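Local coordinates for protein glutamate--tRNA ligase (Elizabethkingia anophelis, PDB 6B1Z) that probably attaches glutamate to its cognate tRNA in an ATP-dependent reaction, as a class I glutamyl-tRNA synthetase, at residues 236-239 with 240-244; 344-348 with 349-353; 373-377 with 378-382. All blocks are in the same frame, centred on the assembly; numbering follows the deposited sequence.

In the fold
The three contacts follow one another along a single elongated chain, each a local arrangement of one helix or one helix end. Contact 1 lies in helix 236-246, contact 2 at the start of helix 348-361, and contact 3 at the finish of the next helix, 364-377. Centres of contacts 1 and 2 are about 37 Å apart and those of 2 and 3 about 30 Å; contacts 1 and 3, about 58 Å between centres, lie on opposite sides of the chain's centre. The first belongs to the catalytic domain and the third to the anticodon-binding domain, with contact 2 between them along the chain, consistent with an enzyme that engages the anticodon with one part and the acceptor end with another.

Contact 1: residues 236-239 with 240-244; sequences MALH and VLLYE. With EDO (1,2-ethanediol), chain V.
In Leu238, CG is turned anti to the backbone N (chi1 171°), while in Leu242, one turn later, CG stands anti to the carbonyl carbon (chi1 -74°); the different settings bring the branched ends together. Leu238 CG comes within 4.0 Å of Leu242 CD1, the two side chains meeting at a slant on one flank of the helix. In the backbone that carries them Leu242 N donates to Leu238 O over 2.8 Å, one of four successive i to i+4 bonds; the first, from Val240 N to Met236 O, is the straightest, with an N-H...O angle of 169°.

This helix is the connection of a beta-alpha-beta unit between strands 225-229 and 252-256, within the class I catalytic domain. The leucine flank rests on Phe171 of strand 168-171, and Leu242 also touches Ile215 of helix 210-220.

On another flank His239 and Tyr243 share a molecule of 1,2-ethanediol, probably taken up from the crystallisation liquor. Its O1 sits over the centre of one face of the imidazole, and its O2 lies at the edge of the phenol ring, in plane, where Tyr243 OH donates to O2 across 2.6 Å. Asp218 also binds the diol. The ring of Tyr243 leans back along the helix, its CD2 3.1 Å from His239 O. Both imidazole nitrogens of His239 are engaged: ND1 is hydrogen-bonded to Arg228, on the first strand of the unit, and NE2 to His211 on helix 210-220, which probably fixes the rotation of the ring that faces the diol.

Contact 2: residues 344-348 with 349-353; sequences ARFSA and EKAKW. With FMT (formic acid), chain D.
Ser347 OG meets Lys350 N at 3.0 Å, and the N-H points almost straight at it (161°). Ser347 OG also donates to O2 of a bound formic acid molecule at 2.9 Å, so this oxygen is gripped from two directions. The other oxygen of the acid, O1, accepts from Glu349 N at 3.0 Å. The small molecule, probably from the crystallisation liquor, thus spans the serine hydroxyl and a backbone N-H of the first turn, a place where the partial positive charge of a helix start would favour it if it is ionised.

What places the hydroxyl is the serine's first torsion: with OG anti to the backbone N (chi1 175°), it swings forward over the opening turn and also packs against CB of Lys350 at 3.5 Å. Behind it the regular backbone bonds begin, Ala351 N to Ser347 O and Lys352 N to Ala348 O. On the inner side, Phe346 brings ring atom CZ to 4.4 Å from Ala351 CB, meeting the methyl obliquely. Both residues touch Met310 of helix 304-312, and the phenyl ring also meets that of Phe278.

Further out, the Lys350 chain bends at chi2 (75°), and its NZ forms a salt bridge with Glu323 while standing over one face of the Trp353 indole, 4.1 Å above the plane and toward the rim. Upstream, backbone hydrogen bonds of Ala344 and Phe346 with Leu260 hold the approach to the helix. A serine in the N-cap position, accepting from the N-H three residues on, is the classic start of an alpha-helix, here helix 348-361.

Contact 3: residues 373-377 with 378-382; sequences KVLAE and NNVEV
Val374 and Asn378 lie side by side and point the same way, the valine's CG1 3.8 Å from Asn378 ND2. Asn378 carries its CG anti to the carbonyl carbon (chi1 -71°), a setting that folds the carboxamide back along the last turn of helix 364-377. There ND2 donates to Val374 O at 2.8 Å. The acceptor lies close to the plane of the amide group, whereas the donor stands above the plane of the backbone carbonyl. Asn378 N makes a weak bond to the same oxygen, so the asparagine touches Val374 O through side chain and backbone together.

Leu375 points to a different side of the helix, about a quarter-turn round, toward the chain that returns past the helix end. Its two methyls divide the work: CD2 approaches Val380 CG1 at 4.1 Å, and CD1 reaches Val382 CG1 at 3.8 Å, each pair meeting at an angle. Tyr405 of helix 401-406 touches Val374, Leu375 and Asn378, while Phe412 touches Leu375 and Val380, joining the helix end to neighbouring parts of the anticodon-binding domain.

The turn that ends the helix, from Leu375 to Val380, is a Schellman motif. Asn379, with positive phi, is its C-prime residue; Val380 N bonds to Leu375 O at 2.9 Å and Asn379 N to Ala376 O at 3.0 Å. Leu375 O also receives Asn378 N, the two donors arriving from opposite faces of its carbonyl plane. On the outer surface Lys373 NZ and Glu377 OE2 form a salt bridge of 3.0 Å along the last turn.

Val374 O, Leu375 O and Ala376 O thus find donors in the turn itself and in one carboxamide, while the negative end of the helix dipole is probably eased by these clustered N-H groups.

Contact 1: residues 236-239 with 240-244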
loop_
_atom_site.group_PDB
_atom_site.type_symbol
_atom_site.label_atom_id
_atom_site.label_comp_id
_atom_site.label_asym_id
_atom_site.label_seq_id
_atom_site.Cartn_x
_atom_site.Cartn_y
_atom_site.Cartn_z
ATOM N N MET A 236 -7.663 17.094 15.756
ATOM C CA MET A 236 -6.504 17.971 15.859
ATOM C C MET A 236 -6.693 19.042 16.936
ATOM O O MET A 236 -5.745 19.359 17.669
ATOM C CB MET A 236 -6.211 18.601 14.498
ATOM C CG MET A 236 -4.937 19.422 14.491
ATOM S SD MET A 236 -4.666 20.152 12.861
ATOM C CE MET A 236 -3.305 21.248 13.228
ATOM N N ALA A 237 -7.898 19.618 17.043
ATOM C CA ALA A 237 -8.134 20.621 18.078
ATOM C C ALA A 237 -7.912 20.036 19.468
ATOM O O ALA A 237 -7.252 20.651 20.313
ATOM C CB ALA A 237 -9.552 21.192 17.945
ATOM N N LEU A 238 -8.448 18.833 19.723
ATOM C CA LEU A 238 -8.182 18.154 20.985
ATOM C C LEU A 238 -6.688 18.001 21.225
ATOM O O LEU A 238 -6.195 18.244 22.331
ATOM C CB LEU A 238 -8.856 16.779 20.990
ATOM C CG LEU A 238 -8.474 15.881 22.177
ATOM C CD1 LEU A 238 -8.985 16.471 23.513
ATOM C CD2 LEU A 238 -9.020 14.483 21.957
ATOM N N HIS A 239 -5.951 17.563 20.209
ATOM C CA HIS A 239 -4.530 17.310 20.417
ATOM C C HIS A 239 -3.787 18.586 20.764
ATOM O O HIS A 239 -2.947 18.590 21.676
ATOM C CB HIS A 239 -3.945 16.642 19.177
ATOM C CG HIS A 239 -4.585 15.324 18.890
ATOM N ND1 HIS A 239 -4.588 14.736 17.637
ATOM C CD2 HIS A 239 -5.280 14.491 19.699
ATOM C CE1 HIS A 239 -5.241 13.588 17.698
ATOM N NE2 HIS A 239 -5.654 13.405 18.941
ATOM N N VAL A 240 -4.089 19.679 20.060
ATOM C CA VAL A 240 -3.462 20.961 20.367
ATOM C C VAL A 240 -3.819 21.400 21.782
ATOM O O VAL A 240 -2.957 21.872 22.530
ATOM C CB VAL A 240 -3.857 22.003 19.301
ATOM C CG1 VAL A 240 -3.513 23.424 19.744
ATOM C CG2 VAL A 240 -3.161 21.657 17.983
ATOM N N LEU A 241 -5.070 21.171 22.203
ATOM C CA LEU A 241 -5.469 21.522 23.565
ATOM C C LEU A 241 -4.766 20.650 24.601
ATOM O O LEU A 241 -4.491 21.118 25.718
ATOM C CB LEU A 241 -6.995 21.414 23.715
ATOM C CG LEU A 241 -7.773 22.562 23.082
ATOM C CD1 LEU A 241 -9.253 22.149 22.966
ATOM C CD2 LEU A 241 -7.617 23.815 23.950
ATOM N N LEU A 242 -4.474 19.382 24.266
ATOM C CA LEU A 242 -3.741 18.544 25.208
ATOM C C LEU A 242 -2.318 19.052 25.417
ATOM O O LEU A 242 -1.826 19.055 26.550
ATOM C CB LEU A 242 -3.732 17.090 24.726
ATOM C CG LEU A 242 -5.084 16.386 24.913
ATOM C CD1 LEU A 242 -5.057 15.035 24.179
ATOM C CD2 LEU A 242 -5.450 16.171 26.396
ATOM N N TYR A 243 -1.637 19.476 24.345
ATOM C CA TYR A 243 -0.303 20.052 24.528
ATOM C C TYR A 243 -0.382 21.277 25.425
ATOM O O TYR A 243 0.424 21.428 26.347
ATOM C CB TYR A 243 0.350 20.413 23.189
ATOM C CG TYR A 243 0.857 19.215 22.425
ATOM C CD1 TYR A 243 2.049 18.608 22.771
ATOM C CD2 TYR A 243 0.136 18.699 21.359
ATOM C CE1 TYR A 243 2.510 17.501 22.081
ATOM C CE2 TYR A 243 0.586 17.583 20.660
ATOM C CZ TYR A 243 1.773 16.997 21.035
ATOM O OH TYR A 243 2.239 15.906 20.343
ATOM N N GLU A 244 -1.392 22.121 25.215
ATOM C CA GLU A 244 -1.582 23.277 26.087
ATOM C C GLU A 244 -1.800 22.850 27.535
ATOM O O GLU A 244 -1.213 23.431 28.463
ATOM C CB GLU A 244 -2.760 24.109 25.584
ATOM C CG GLU A 244 -3.047 25.335 26.442
ATOM C CD GLU A 244 -4.244 26.119 25.942
ATOM O OE1 GLU A 244 -4.503 26.120 24.725
ATOM O OE2 GLU A 244 -4.936 26.734 26.774
HETATM C C1 EDO V . -0.869 13.079 18.313
HETATM O O1 EDO V . -2.220 12.923 18.751
HETATM C C2 EDO V . -0.568 14.558 18.151
HETATM O O2 EDO V . 0.825 14.790 18.400
#

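Contact 2: residues 344-348 with 349-353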
loop_
_atom_site.group_PDB
_atom_site.type_symbol
_atom_site.label_atom_id
_atom_site.label_comp_id
_atom_site.label_asym_id
_atom_site.label_seq_id
_atom_site.Cartn_x
_atom_site.Cartn_y
_atom_site.Cartn_z
ATOM N N ALA A 344 -6.662 12.143 -4.099
ATOM C CA ALA A 344 -6.158 11.558 -5.337
ATOM C C ALA A 344 -6.870 10.234 -5.576
ATOM O O ALA A 344 -6.965 9.411 -4.662
ATOM C CB ALA A 344 -4.642 11.347 -5.251
ATOM N N ARG A 345 -7.359 10.023 -6.797
ATOM C CA ARG A 345 -7.997 8.756 -7.146
ATOM C C ARG A 345 -6.957 7.664 -7.353
ATOM O O ARG A 345 -5.958 7.863 -8.059
ATOM C CB ARG A 345 -8.833 8.889 -8.418
ATOM C CG ARG A 345 -10.139 9.624 -8.245
ATOM C CD ARG A 345 -11.016 9.375 -9.467
ATOM N NE ARG A 345 -12.247 10.154 -9.452
ATOM C CZ ARG A 345 -13.391 9.742 -8.910
ATOM N NH1 ARG A 345 -13.467 8.554 -8.327
ATOM N NH2 ARG A 345 -14.464 10.518 -8.957
ATOM N N PHE A 346 -7.200 6.500 -6.761
ATOM C CA PHE A 346 -6.359 5.357 -7.082
ATOM C C PHE A 346 -6.598 4.928 -8.527
ATOM O O PHE A 346 -7.729 4.956 -9.015
ATOM C CB PHE A 346 -6.645 4.180 -6.149
ATOM C CG PHE A 346 -5.837 2.968 -6.494
ATOM C CD1 PHE A 346 -4.490 2.911 -6.172
ATOM C CD2 PHE A 346 -6.403 1.921 -7.208
ATOM C CE1 PHE A 346 -3.722 1.810 -6.526
ATOM C CE2 PHE A 346 -5.636 0.817 -7.569
ATOM C CZ PHE A 346 -4.303 0.763 -7.229
ATOM N N SER A 347 -5.527 4.499 -9.210
ATOM C CA SER A 347 -5.619 4.023 -10.595
ATOM C C SER A 347 -4.893 2.694 -10.728
ATOM O O SER A 347 -3.662 2.640 -10.641
ATOM C CB SER A 347 -5.034 5.049 -11.570
ATOM O OG SER A 347 -5.007 4.561 -12.910
ATOM N N ALA A 348 -5.649 1.622 -10.957
ATOM C CA ALA A 348 -5.019 0.347 -11.251
ATOM C C ALA A 348 -4.236 0.421 -12.560
ATOM O O ALA A 348 -3.159 -0.177 -12.683
ATOM C CB ALA A 348 -6.082 -0.749 -11.306
ATOM N N GLU A 349 -4.758 1.178 -13.533
ATOM C CA GLU A 349 -4.062 1.383 -14.804
ATOM C C GLU A 349 -2.669 1.947 -14.572
ATOM O O GLU A 349 -1.682 1.451 -15.127
ATOM C CB GLU A 349 -4.868 2.340 -15.689
ATOM C CG GLU A 349 -4.131 2.771 -16.965
ATOM C CD GLU A 349 -4.244 1.768 -18.089
ATOM O OE1 GLU A 349 -5.124 0.874 -18.020
ATOM O OE2 GLU A 349 -3.451 1.871 -19.059
ATOM N N LYS A 350 -2.579 2.992 -13.747
ATOM C CA LYS A 350 -1.291 3.615 -13.461
ATOM C C LYS A 350 -0.369 2.668 -12.711
ATOM O O LYS A 350 0.841 2.619 -12.984
ATOM C CB LYS A 350 -1.503 4.891 -12.654
ATOM C CG LYS A 350 -0.290 5.778 -12.649
ATOM C CD LYS A 350 -0.168 6.455 -13.986
ATOM C CE LYS A 350 1.070 7.305 -14.041
ATOM N NZ LYS A 350 0.995 8.260 -15.186
ATOM N N ALA A 351 -0.912 1.881 -11.778
ATOM C CA ALA A 351 -0.057 0.938 -11.059
ATOM C C ALA A 351 0.545 -0.088 -12.011
ATOM O O ALA A 351 1.738 -0.420 -11.911
ATOM C CB ALA A 351 -0.859 0.255 -9.955
ATOM N N LYS A 352 -0.254 -0.574 -12.964
ATOM C CA LYS A 352 0.257 -1.536 -13.931
ATOM C C LYS A 352 1.238 -0.878 -14.894
ATOM O O LYS A 352 2.246 -1.484 -15.275
ATOM C CB LYS A 352 -0.913 -2.182 -14.670
ATOM C CG LYS A 352 -1.698 -3.099 -13.735
ATOM C CD LYS A 352 -2.968 -3.626 -14.346
ATOM C CE LYS A 352 -3.586 -4.672 -13.442
ATOM N NZ LYS A 352 -4.908 -5.121 -13.981
ATOM N N TRP A 353 0.965 0.369 -15.282
ATOM C CA TRP A 353 1.885 1.089 -16.164
ATOM C C TRP A 353 3.243 1.264 -15.499
ATOM O O TRP A 353 4.277 1.026 -16.126
ATOM C CB TRP A 353 1.301 2.446 -16.553
ATOM C CG TRP A 353 2.228 3.330 -17.371
ATOM C CD1 TRP A 353 2.369 3.337 -18.737
ATOM C CD2 TRP A 353 3.106 4.356 -16.872
ATOM N NE1 TRP A 353 3.273 4.312 -19.117
ATOM C CE2 TRP A 353 3.742 4.945 -17.993
ATOM C CE3 TRP A 353 3.421 4.829 -15.593
ATOM C CZ2 TRP A 353 4.675 5.977 -17.870
ATOM C CZ3 TRP A 353 4.349 5.866 -15.472
ATOM C CH2 TRP A 353 4.961 6.427 -16.606
HETATM C C FMT D . -8.243 2.978 -13.589
HETATM O O1 FMT D . -7.609 1.955 -13.330
HETATM O O2 FMT D . -7.813 4.122 -13.446
#

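Contact 3: residues 373-377 with 378-382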
loop_
_atom_site.group_PDB
_atom_site.type_symbol
_atom_site.label_atom_id
_atom_site.label_comp_id
_atom_site.label_asym_id
_atom_site.label_seq_id
_atom_site.Cartn_x
_atom_site.Cartn_y
_atom_site.Cartn_z
ATOM N N LYS A 373 10.929 -19.492 -11.659
ATOM C CA LYS A 373 9.939 -19.893 -10.667
ATOM C C LYS A 373 8.576 -20.090 -11.321
ATOM O O LYS A 373 7.890 -21.087 -11.062
ATOM C CB LYS A 373 9.880 -18.838 -9.561
ATOM C CG LYS A 373 8.988 -19.147 -8.371
ATOM C CD LYS A 373 9.237 -18.112 -7.277
ATOM C CE LYS A 373 8.395 -18.367 -6.036
ATOM N NZ LYS A 373 6.945 -18.193 -6.312
ATOM N N VAL A 374 8.181 -19.169 -12.203
ATOM C CA VAL A 374 6.909 -19.340 -12.910
ATOM C C VAL A 374 6.932 -20.604 -13.765
ATOM O O VAL A 374 5.966 -21.381 -13.779
ATOM C CB VAL A 374 6.581 -18.085 -13.743
ATOM C CG1 VAL A 374 5.317 -18.300 -14.581
ATOM C CG2 VAL A 374 6.403 -16.874 -12.836
ATOM N N LEU A 375 8.040 -20.849 -14.478
ATOM C CA LEU A 375 8.129 -22.051 -15.296
ATOM C C LEU A 375 7.985 -23.303 -14.439
ATOM O O LEU A 375 7.239 -24.228 -14.788
ATOM C CB LEU A 375 9.455 -22.076 -16.066
ATOM C CG LEU A 375 9.658 -20.979 -17.123
ATOM C CD1 LEU A 375 10.902 -21.257 -17.960
ATOM C CD2 LEU A 375 8.451 -20.850 -18.016
ATOM N N ALA A 376 8.689 -23.343 -13.306
ATOM C CA ALA A 376 8.622 -24.516 -12.440
ATOM C C ALA A 376 7.203 -24.746 -11.931
ATOM O O ALA A 376 6.735 -25.891 -11.877
ATOM C CB ALA A 376 9.603 -24.362 -11.279
ATOM N N GLU A 377 6.492 -23.665 -11.588
ATOM C CA GLU A 377 5.105 -23.783 -11.141
ATOM C C GLU A 377 4.200 -24.352 -12.226
ATOM O O GLU A 377 3.155 -24.931 -11.907
ATOM C CB GLU A 377 4.573 -22.418 -10.688
ATOM C CG GLU A 377 5.156 -21.912 -9.378
ATOM C CD GLU A 377 4.761 -20.473 -9.072
ATOM O OE1 GLU A 377 4.057 -19.854 -9.899
ATOM O OE2 GLU A 377 5.161 -19.960 -8.004
ATOM N N ASN A 378 4.579 -24.209 -13.493
ATOM C CA ASN A 378 3.822 -24.739 -14.616
ATOM C C ASN A 378 4.444 -26.004 -15.202
ATOM O O ASN A 378 4.129 -26.373 -16.340
ATOM C CB ASN A 378 3.671 -23.657 -15.688
ATOM C CG ASN A 378 2.730 -22.552 -15.257
ATOM O OD1 ASN A 378 1.513 -22.670 -15.409
ATOM N ND2 ASN A 378 3.279 -21.486 -14.696
ATOM N N ASN A 379 5.333 -26.660 -14.446
ATOM C CA ASN A 379 5.944 -27.925 -14.858
ATOM C C ASN A 379 6.658 -27.795 -16.204
ATOM O O ASN A 379 6.586 -28.683 -17.052
ATOM C CB ASN A 379 4.904 -29.049 -14.903
ATOM C CG ASN A 379 4.188 -29.235 -13.577
ATOM O OD1 ASN A 379 4.802 -29.182 -12.511
ATOM N ND2 ASN A 379 2.878 -29.448 -13.639
ATOM N N VAL A 380 7.348 -26.676 -16.406
ATOM C CA VAL A 380 8.110 -26.436 -17.625
ATOM C C VAL A 380 9.569 -26.240 -17.242
ATOM O O VAL A 380 9.873 -25.592 -16.236
ATOM C CB VAL A 380 7.573 -25.215 -18.406
ATOM C CG1 VAL A 380 8.609 -24.710 -19.401
ATOM C CG2 VAL A 380 6.284 -25.584 -19.135
ATOM N N GLU A 381 10.472 -26.809 -18.042
ATOM C CA GLU A 381 11.904 -26.639 -17.839
ATOM C C GLU A 381 12.548 -26.262 -19.163
ATOM O O GLU A 381 12.258 -26.877 -20.192
ATOM C CB GLU A 381 12.543 -27.918 -17.287
ATOM N N VAL A 382 13.424 -25.255 -19.137
ATOM C CA VAL A 382 14.185 -24.865 -20.313
ATOM C C VAL A 382 15.576 -24.444 -19.848
ATOM O O VAL A 382 15.794 -24.149 -18.672
ATOM C CB VAL A 382 13.466 -23.742 -21.106
ATOM C CG1 VAL A 382 13.605 -22.391 -20.416
ATOM C CG2 VAL A 382 13.926 -23.691 -22.547
#